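Local atomic coordinates of pesticidal crystal protein Cry4Aa (Bacillus thuringiensis, PDB entry 2C9K), a protein that binds to midgut epithelial cells of insects, notably mosquito larvae, and promotes their colloid-osmotic lysis. Residues Lys231-Ala235 / Val236-Val240; Gly1-Ser4 / Ala5-Ile8; Leu138-Ser141 / Ser142-Gln145; Asp192-Asn195 / Tyr196-Thr200. One frame throughout, in Å; residues are numbered along the deposited sequence.

Interaction 1 of 4, residues Lys231-Ala235 / Val236-Val240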
loop_
_atom_site.group_PDB
_atom_site.type_symbol
_atom_site.label_atom_id
_atom_site.label_comp_id
_atom_site.label_asym_id
_atom_site.label_seq_id
_atom_site.Cartn_x
_atom_site.Cartn_y
_atom_site.Cartn_z
ATOM N N LYS A 231 5.015 -8.886 1.418
ATOM C CA LYS A 231 5.406 -8.678 2.812
ATOM C C LYS A 231 6.023 -7.303 3.019
ATOM O O LYS A 231 5.667 -6.607 3.965
ATOM C CB LYS A 231 6.402 -9.752 3.274
ATOM C CG LYS A 231 5.954 -11.186 3.026
ATOM C CD LYS A 231 4.611 -11.479 3.662
ATOM C CE LYS A 231 4.004 -12.782 3.135
ATOM N NZ LYS A 231 4.617 -14.031 3.692
ATOM N N MET A 232 6.938 -6.912 2.135
ATOM C CA MET A 232 7.604 -5.620 2.249
ATOM C C MET A 232 6.704 -4.438 1.915
ATOM O O MET A 232 6.909 -3.331 2.414
ATOM C CB MET A 232 8.854 -5.584 1.372
ATOM C CG MET A 232 9.947 -6.528 1.835
ATOM S SD MET A 232 10.434 -6.259 3.559
ATOM C CE MET A 232 9.486 -7.484 4.396
ATOM N N THR A 233 5.713 -4.646 1.063
ATOM C CA THR A 233 4.825 -3.543 0.749
ATOM C C THR A 233 4.056 -3.176 2.009
ATOM O O THR A 233 3.953 -2.002 2.357
ATOM C CB THR A 233 3.831 -3.909 -0.351
ATOM O OG1 THR A 233 4.514 -3.944 -1.609
ATOM C CG2 THR A 233 2.696 -2.892 -0.407
ATOM N N THR A 234 3.531 -4.185 2.700
ATOM C CA THR A 234 2.768 -3.959 3.918
ATOM C C THR A 234 3.649 -3.564 5.098
ATOM O O THR A 234 3.156 -3.025 6.087
ATOM C CB THR A 234 1.972 -5.207 4.313
ATOM O OG1 THR A 234 2.869 -6.239 4.733
ATOM C CG2 THR A 234 1.182 -5.710 3.141
ATOM N N ALA A 235 4.948 -3.834 5.005
ATOM C CA ALA A 235 5.858 -3.491 6.095
ATOM C C ALA A 235 6.548 -2.156 5.850
ATOM O O ALA A 235 6.457 -1.242 6.663
ATOM C CB ALA A 235 6.895 -4.590 6.287
ATOM N N VAL A 236 7.216 -2.033 4.714
ATOM C CA VAL A 236 7.924 -0.805 4.402
ATOM C C VAL A 236 7.182 0.187 3.505
ATOM O O VAL A 236 6.745 1.230 3.972
ATOM C CB VAL A 236 9.290 -1.127 3.770
ATOM C CG1 VAL A 236 10.117 0.146 3.605
ATOM C CG2 VAL A 236 10.020 -2.138 4.641
ATOM N N LEU A 237 7.034 -0.137 2.225
ATOM C CA LEU A 237 6.387 0.770 1.277
ATOM C C LEU A 237 5.112 1.465 1.765
ATOM O O LEU A 237 4.930 2.664 1.527
ATOM C CB LEU A 237 6.110 0.038 -0.040
ATOM C CG LEU A 237 7.310 -0.707 -0.636
ATOM C CD1 LEU A 237 6.995 -1.130 -2.061
ATOM C CD2 LEU A 237 8.538 0.181 -0.602
ATOM N N ASP A 238 4.230 0.731 2.443
ATOM C CA ASP A 238 2.989 1.333 2.937
ATOM C C ASP A 238 3.323 2.391 3.965
ATOM O O ASP A 238 2.708 3.457 4.000
ATOM C CB ASP A 238 2.056 0.282 3.564
ATOM C CG ASP A 238 1.267 -0.502 2.517
ATOM O OD1 ASP A 238 1.288 -0.111 1.330
ATOM O OD2 ASP A 238 0.616 -1.505 2.883
ATOM N N LEU A 239 4.316 2.100 4.792
ATOM C CA LEU A 239 4.737 3.032 5.823
ATOM C C LEU A 239 5.462 4.223 5.176
ATOM O O LEU A 239 5.225 5.374 5.537
ATOM C CB LEU A 239 5.638 2.299 6.816
ATOM C CG LEU A 239 5.881 2.904 8.197
ATOM C CD1 LEU A 239 4.562 3.345 8.850
ATOM C CD2 LEU A 239 6.602 1.849 9.052
ATOM N N VAL A 240 6.316 3.944 4.198
ATOM C CA VAL A 240 7.057 4.985 3.497
ATOM C C VAL A 240 6.154 5.946 2.715
ATOM O O VAL A 240 6.484 7.121 2.547
ATOM C CB VAL A 240 8.077 4.359 2.520
ATOM C CG1 VAL A 240 8.852 5.449 1.779
ATOM C CG2 VAL A 240 9.023 3.446 3.286
#
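Asp238 folds its carboxylate back over the preceding turn of helix 222-240, where OD1 lies 3.6 Å from CG2 of Thr233 and OD2 lies 3.4 Å from CA of Thr234. With CG beside its own backbone N (chi1 -80°), the acid is kept close to the helix wall and meets the methyl of Thr233, while the hydroxyl of Thr233 turns the other way, bonded to the carbonyl of Arg229. Asp238 OD2 makes its salt bridge with Arg261. On another side, Leu237 crosses Thr233 at a slant, its CD1 3.8 Å from Thr233 OG1. Between these residues the helix opens into a wider pi-type turn at 233-235: Asp238 N donates to Thr233 O, five residues back, at 2.7 Å, and Met232 O accepts from both Val236 N and Leu237 N. This is the last helix of the N-terminal helical domain of the toxin, and Tyr6 and Val10 of helix 5-16 pack against it. Thr234 turns its hydroxyl back to the carbonyl of Lys231, OG1 to O 2.9 Å, approaching from above the carbonyl plane. Val236 holds CG2 on the side of its backbone N, 4.3 Å from Met232 SD.

Interaction 2 of 4, residues Gly1-Ser4 / Ala5-Ile8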
loop_
_atom_site.group_PDB
_atom_site.type_symbol
_atom_site.label_atom_id
_atom_site.label_comp_id
_atom_site.label_asym_id
_atom_site.label_seq_id
_atom_site.Cartn_x
_atom_site.Cartn_y
_atom_site.Cartn_z
ATOM N N GLY A 1 1.368 -12.691 5.103
ATOM C CA GLY A 1 1.949 -13.779 5.941
ATOM C C GLY A 1 1.305 -13.815 7.313
ATOM O O GLY A 1 0.129 -13.470 7.449
ATOM N N GLU A 2 2.060 -14.235 8.329
ATOM C CA GLU A 2 1.534 -14.285 9.688
ATOM C C GLU A 2 2.325 -13.346 10.610
ATOM O O GLU A 2 3.304 -13.733 11.241
ATOM C CB GLU A 2 1.536 -15.737 10.215
ATOM C CG GLU A 2 2.727 -16.150 11.079
ATOM C CD GLU A 2 4.037 -16.248 10.311
ATOM O OE1 GLU A 2 4.179 -15.575 9.263
ATOM O OE2 GLU A 2 4.930 -16.994 10.773
ATOM N N LEU A 3 1.895 -12.090 10.657
ATOM C CA LEU A 3 2.534 -11.072 11.489
ATOM C C LEU A 3 1.758 -9.774 11.266
ATOM O O LEU A 3 1.969 -9.081 10.271
ATOM C CB LEU A 3 4.006 -10.919 11.087
ATOM C CG LEU A 3 4.936 -10.135 12.022
ATOM C CD1 LEU A 3 4.469 -10.248 13.473
ATOM C CD2 LEU A 3 6.360 -10.664 11.868
ATOM N N SER A 4 0.860 -9.458 12.197
ATOM C CA SER A 4 -0.005 -8.287 12.091
ATOM C C SER A 4 0.567 -6.912 12.389
ATOM O O SER A 4 -0.088 -5.911 12.131
ATOM C CB SER A 4 -1.248 -8.492 12.957
ATOM O OG SER A 4 -0.907 -8.538 14.331
ATOM N N ALA A 5 1.772 -6.838 12.933
ATOM C CA ALA A 5 2.350 -5.533 13.235
ATOM C C ALA A 5 2.451 -4.686 11.967
ATOM O O ALA A 5 2.100 -3.504 11.975
ATOM C CB ALA A 5 3.722 -5.692 13.871
ATOM N N TYR A 6 2.935 -5.290 10.882
ATOM C CA TYR A 6 3.072 -4.595 9.602
ATOM C C TYR A 6 1.804 -3.815 9.284
ATOM O O TYR A 6 1.831 -2.595 9.125
ATOM C CB TYR A 6 3.329 -5.600 8.472
ATOM C CG TYR A 6 4.647 -6.344 8.553
ATOM C CD1 TYR A 6 4.802 -7.577 7.926
ATOM C CD2 TYR A 6 5.743 -5.806 9.235
ATOM C CE1 TYR A 6 6.008 -8.261 7.972
ATOM C CE2 TYR A 6 6.957 -6.481 9.287
ATOM C CZ TYR A 6 7.083 -7.710 8.653
ATOM O OH TYR A 6 8.277 -8.400 8.710
ATOM N N THR A 7 0.687 -4.529 9.197
ATOM C CA THR A 7 -0.584 -3.902 8.885
ATOM C C THR A 7 -1.160 -3.027 10.003
ATOM O O THR A 7 -1.924 -2.107 9.718
ATOM C CB THR A 7 -1.630 -4.953 8.450
ATOM O OG1 THR A 7 -1.614 -6.056 9.363
ATOM C CG2 THR A 7 -1.323 -5.461 7.047
ATOM N N ILE A 8 -0.807 -3.290 11.262
ATOM C CA ILE A 8 -1.314 -2.462 12.364
ATOM C C ILE A 8 -0.547 -1.140 12.469
ATOM O O ILE A 8 -1.137 -0.075 12.623
ATOM C CB ILE A 8 -1.201 -3.157 13.738
ATOM C CG1 ILE A 8 -2.164 -4.343 13.828
ATOM C CG2 ILE A 8 -1.520 -2.146 14.842
ATOM C CD1 ILE A 8 -1.974 -5.181 15.069
#
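Ser4 O accepts the first helical bond of helix 5-16 from Ile8 N, at 2.9 Å with an N-H...O angle of 145°, where the extended chain of Gly1-Leu3 turns into the helix. Ile8 lays its side chain back over that same carbonyl: with CG1 beside its own backbone N (chi1 -69°), CG1 comes to Ser4 O and CD1 ends 3.6 Å from Ser4 OG. The serine hydroxyl is therefore met by a methyl group from the next turn. Thr7 brings OG1 to 3.2 Å from Ser4 O as well, but its hydrogen bond is to the carbonyl of Ile411, which ties the first turn of the helix to a loop far along the chain. Just before Ser4, Leu3 reaches toward Tyr6, its CD2 4.4 Å from CZ and 4.3 Å from OH, so a leucine methyl of the incoming loop touches the phenol end of the ring. The carbonyl O of Leu3 stands obliquely to the other end of that ring, 4.0 Å from CD1. Beyond these residues, Phe50 of helix 46-58 meets the Tyr6 ring with planes at about 50° and also touches Leu3 and Ala5. Tyr6 rests on Thr234 and Ala235 of helix 222-240, Val36 of helix 29-37 touches Ala5 and Ile8, and Pro410, in the loop after strand 402-407, lies against Ser4 and Thr7.

Interaction 3 of 4, residues Leu138-Ser141 / Ser142-Gln145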
loop_
_atom_site.group_PDB
_atom_site.type_symbol
_atom_site.label_atom_id
_atom_site.label_comp_id
_atom_site.label_asym_id
_atom_site.label_seq_id
_atom_site.Cartn_x
_atom_site.Cartn_y
_atom_site.Cartn_z
ATOM N N LEU A 138 17.562 -7.515 4.850
ATOM C CA LEU A 138 17.016 -8.472 5.801
ATOM C C LEU A 138 16.616 -7.759 7.093
ATOM O O LEU A 138 15.871 -8.295 7.906
ATOM C CB LEU A 138 18.067 -9.553 6.093
ATOM C CG LEU A 138 17.559 -10.972 6.362
ATOM C CD1 LEU A 138 16.755 -11.442 5.157
ATOM C CD2 LEU A 138 18.724 -11.917 6.631
ATOM N N VAL A 139 17.110 -6.541 7.273
ATOM C CA VAL A 139 16.815 -5.755 8.463
ATOM C C VAL A 139 15.956 -4.537 8.090
ATOM O O VAL A 139 15.508 -3.787 8.964
ATOM C CB VAL A 139 18.133 -5.281 9.133
ATOM C CG1 VAL A 139 17.840 -4.441 10.338
ATOM C CG2 VAL A 139 18.960 -6.475 9.553
ATOM N N LEU A 140 15.719 -4.357 6.789
ATOM C CA LEU A 140 14.934 -3.235 6.286
ATOM C C LEU A 140 13.603 -3.034 6.992
ATOM O O LEU A 140 13.252 -1.911 7.335
ATOM C CB LEU A 140 14.683 -3.384 4.782
ATOM C CG LEU A 140 13.847 -2.262 4.145
ATOM C CD1 LEU A 140 14.576 -0.933 4.283
ATOM C CD2 LEU A 140 13.586 -2.564 2.686
ATOM N N SER A 141 12.851 -4.106 7.216
ATOM C CA SER A 141 11.561 -3.941 7.873
ATOM C C SER A 141 11.708 -3.355 9.282
ATOM O O SER A 141 10.891 -2.540 9.703
ATOM C CB SER A 141 10.783 -5.268 7.901
ATOM O OG SER A 141 11.309 -6.186 8.834
ATOM N N SER A 142 12.743 -3.757 10.010
ATOM C CA SER A 142 12.976 -3.220 11.352
ATOM C C SER A 142 13.469 -1.777 11.192
ATOM O O SER A 142 13.134 -0.885 11.977
ATOM C CB SER A 142 14.034 -4.056 12.075
ATOM O OG SER A 142 13.653 -5.421 12.112
ATOM N N TYR A 143 14.277 -1.558 10.163
ATOM C CA TYR A 143 14.795 -0.238 9.878
ATOM C C TYR A 143 13.619 0.722 9.774
ATOM O O TYR A 143 13.626 1.802 10.367
ATOM C CB TYR A 143 15.543 -0.249 8.550
ATOM C CG TYR A 143 16.081 1.103 8.142
ATOM C CD1 TYR A 143 17.305 1.563 8.624
ATOM C CD2 TYR A 143 15.358 1.933 7.294
ATOM C CE1 TYR A 143 17.797 2.807 8.266
ATOM C CE2 TYR A 143 15.840 3.188 6.937
ATOM C CZ TYR A 143 17.063 3.618 7.425
ATOM O OH TYR A 143 17.559 4.853 7.058
ATOM N N ALA A 144 12.609 0.314 9.012
ATOM C CA ALA A 144 11.422 1.129 8.789
ATOM C C ALA A 144 10.748 1.563 10.077
ATOM O O ALA A 144 10.527 2.753 10.277
ATOM C CB ALA A 144 10.430 0.386 7.891
ATOM N N GLN A 145 10.415 0.618 10.948
ATOM C CA GLN A 145 9.774 0.977 12.205
ATOM C C GLN A 145 10.600 2.021 12.951
ATOM O O GLN A 145 10.055 2.981 13.496
ATOM C CB GLN A 145 9.581 -0.258 13.080
ATOM C CG GLN A 145 8.498 -1.203 12.587
ATOM C CD GLN A 145 7.147 -0.522 12.458
ATOM O OE1 GLN A 145 6.796 0.331 13.270
ATOM N NE2 GLN A 145 6.378 -0.905 11.443
#
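Leu140 and Tyr143 meet side chain to side chain in the first turn of helix 140-164, where the leucine methyl CD1 comes within 4.2 Å of ring atom CD2. Tyr143 sets CG anti to its backbone N (chi1 178°), which swings the ring off the helix. The carbonyl O of Leu140 stands obliquely to that ring. A residue earlier, a methyl of Val139 lies alongside Ser142, CG1 to CB 4.2 Å.

Beneath these side chains the i to i+4 backbone bonds set their spacing. Tyr143 N donates to Val139 O at 2.8 Å and Ala144 N to Leu140 O at 2.9 Å, each at 158°, and Gln145 N reaches Ser141 O in a weak bond.

Other helices of the N-terminal domain hold these groups in place. Ile118 and Val122 of helix 103-123 touch Tyr143, whose ring also meets that of Tyr196 with planes at about 50°. Leu140 and Ala144 lie on Val236 of helix 222-240, while Phe50 and Trp47 of helix 46-58 bear on Ser141 and Ser142. All the residues that touch here are buried, as expected for the central helix of the delta-endotoxin bundle. The chemistry is thus divided: the polar groups that pair across the contact are main-chain N-H and C=O, while the side chains meet one another through methyls and a ring, so their fit depends on shape more than on polar pairing.

Interaction 4 of 4, residues Asp192-Asn195 / Tyr196-Thr200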
loop_
_atom_site.group_PDB
_atom_site.type_symbol
_atom_site.label_atom_id
_atom_site.label_comp_id
_atom_site.label_asym_id
_atom_site.label_seq_id
_atom_site.Cartn_x
_atom_site.Cartn_y
_atom_site.Cartn_z
ATOM N N ASP A 192 15.625 11.277 3.173
ATOM C CA ASP A 192 16.601 10.203 3.291
ATOM C C ASP A 192 15.989 8.848 3.569
ATOM O O ASP A 192 16.325 7.864 2.920
ATOM C CB ASP A 192 17.623 10.525 4.373
ATOM C CG ASP A 192 18.508 11.688 4.000
ATOM O OD1 ASP A 192 18.540 12.059 2.804
ATOM O OD2 ASP A 192 19.185 12.225 4.905
ATOM N N TYR A 193 15.093 8.797 4.542
ATOM C CA TYR A 193 14.434 7.546 4.895
ATOM C C TYR A 193 13.642 6.976 3.720
ATOM O O TYR A 193 13.681 5.778 3.459
ATOM C CB TYR A 193 13.534 7.772 6.103
ATOM C CG TYR A 193 14.317 7.915 7.387
ATOM C CD1 TYR A 193 13.791 8.602 8.478
ATOM C CD2 TYR A 193 15.578 7.329 7.525
ATOM C CE1 TYR A 193 14.504 8.704 9.674
ATOM C CE2 TYR A 193 16.292 7.423 8.720
ATOM C CZ TYR A 193 15.750 8.111 9.786
ATOM O OH TYR A 193 16.443 8.190 10.971
ATOM N N THR A 194 12.929 7.837 3.006
ATOM C CA THR A 194 12.162 7.395 1.850
ATOM C C THR A 194 13.094 6.772 0.814
ATOM O O THR A 194 12.926 5.614 0.453
ATOM C CB THR A 194 11.400 8.566 1.196
ATOM O OG1 THR A 194 10.339 8.984 2.062
ATOM C CG2 THR A 194 10.813 8.139 -0.139
ATOM N N ASN A 195 14.078 7.545 0.357
ATOM C CA ASN A 195 15.030 7.080 -0.644
ATOM C C ASN A 195 15.829 5.838 -0.245
ATOM O O ASN A 195 16.190 5.031 -1.102
ATOM C CB ASN A 195 16.011 8.199 -1.016
ATOM C CG ASN A 195 15.337 9.373 -1.724
ATOM O OD1 ASN A 195 14.506 9.181 -2.612
ATOM N ND2 ASN A 195 15.707 10.594 -1.338
ATOM N N TYR A 196 16.112 5.678 1.045
ATOM C CA TYR A 196 16.881 4.524 1.500
ATOM C C TYR A 196 16.041 3.260 1.465
ATOM O O TYR A 196 16.468 2.247 0.914
ATOM C CB TYR A 196 17.407 4.734 2.920
ATOM C CG TYR A 196 18.160 3.530 3.452
ATOM C CD1 TYR A 196 19.436 3.217 2.977
ATOM C CD2 TYR A 196 17.576 2.667 4.383
ATOM C CE1 TYR A 196 20.108 2.075 3.410
ATOM C CE2 TYR A 196 18.239 1.527 4.821
ATOM C CZ TYR A 196 19.505 1.237 4.326
ATOM O OH TYR A 196 20.163 0.096 4.719
ATOM N N CYS A 197 14.854 3.318 2.066
ATOM C CA CYS A 197 13.943 2.175 2.099
ATOM C C CYS A 197 13.640 1.678 0.692
ATOM O O CYS A 197 13.680 0.474 0.425
ATOM C CB CYS A 197 12.625 2.556 2.774
ATOM S SG CYS A 197 12.768 2.961 4.526
ATOM N N VAL A 198 13.325 2.612 -0.201
ATOM C CA VAL A 198 13.005 2.258 -1.570
ATOM C C VAL A 198 14.227 1.639 -2.219
ATOM O O VAL A 198 14.120 0.605 -2.882
ATOM C CB VAL A 198 12.548 3.486 -2.385
ATOM C CG1 VAL A 198 12.313 3.090 -3.834
ATOM C CG2 VAL A 198 11.280 4.064 -1.779
ATOM N N THR A 199 15.388 2.258 -2.024
ATOM C CA THR A 199 16.627 1.729 -2.600
ATOM C C THR A 199 16.849 0.289 -2.141
ATOM O O THR A 199 17.000 -0.626 -2.957
ATOM C CB THR A 199 17.868 2.561 -2.169
ATOM O OG1 THR A 199 17.884 3.808 -2.870
ATOM C CG2 THR A 199 19.141 1.809 -2.469
ATOM N N THR A 200 16.868 0.109 -0.823
ATOM C CA THR A 200 17.092 -1.191 -0.220
ATOM C C THR A 200 16.030 -2.191 -0.644
ATOM O O THR A 200 16.328 -3.360 -0.896
ATOM C CB THR A 200 17.107 -1.072 1.310
ATOM O OG1 THR A 200 18.061 -0.072 1.687
ATOM C CG2 THR A 200 17.497 -2.399 1.954
#
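Thr194 and Val198 lie one turn apart on helix 183-208 of the N-terminal helical bundle, their CG2 methyls 4.4 Å from each other. Val198 places CG2 beside its own backbone N, which turns that methyl over Thr194 O. This is the buried side: Val198 N donates to the same carbonyl at 169°, and Cys197 N to Tyr193 O at 170°. Cys197 lies against Val236 and Val240 of helix 222-240, and Tyr193 against Ala147 and Leu151 of helix 140-164. Away from the core the helix carries Asp192, which is exposed, with Asn195 and Thr199 partly so. Asp192 joins in mainly through its backbone, O to Tyr196 N 2.9 Å. Asn195 turns its OD1 to the backbone N of Tyr565, a link from the bundle to a loop of the C-terminal domain. Tyr196 is partly exposed, and Thr200 OG1, which donates to Tyr196 O at 2.9 Å, lies over one face of the Tyr196 ring, offset toward the rim. Thr199 grips the carbonyl of Asn195 twice, with OG1 at 2.7 Å and N at 3.0 Å, the two donors reaching that oxygen from opposite faces of its plane.

All four contacts lie in the N-terminal helical part of the toxin and come along the chain in the order 2, 3, 4, 1. Interaction 1, on helix 222-240, has its centre about 10 Å from those of interactions 2 and 3 and about 12 Å from that of interaction 4, and it touches all three. Leu239 CD2 lies 3.7 Å from Gln145 NE2 of interaction 3, and Val240 CG1 lies 3.8 Å from Thr194 CA of interaction 4. Interactions 3 and 4 sit on successive helices, 140-164 and 183-208, whereas interactions 2 and 4 do not touch. The bundle, the pore-forming domain of this family, thus brings turns far apart in sequence against its last helix.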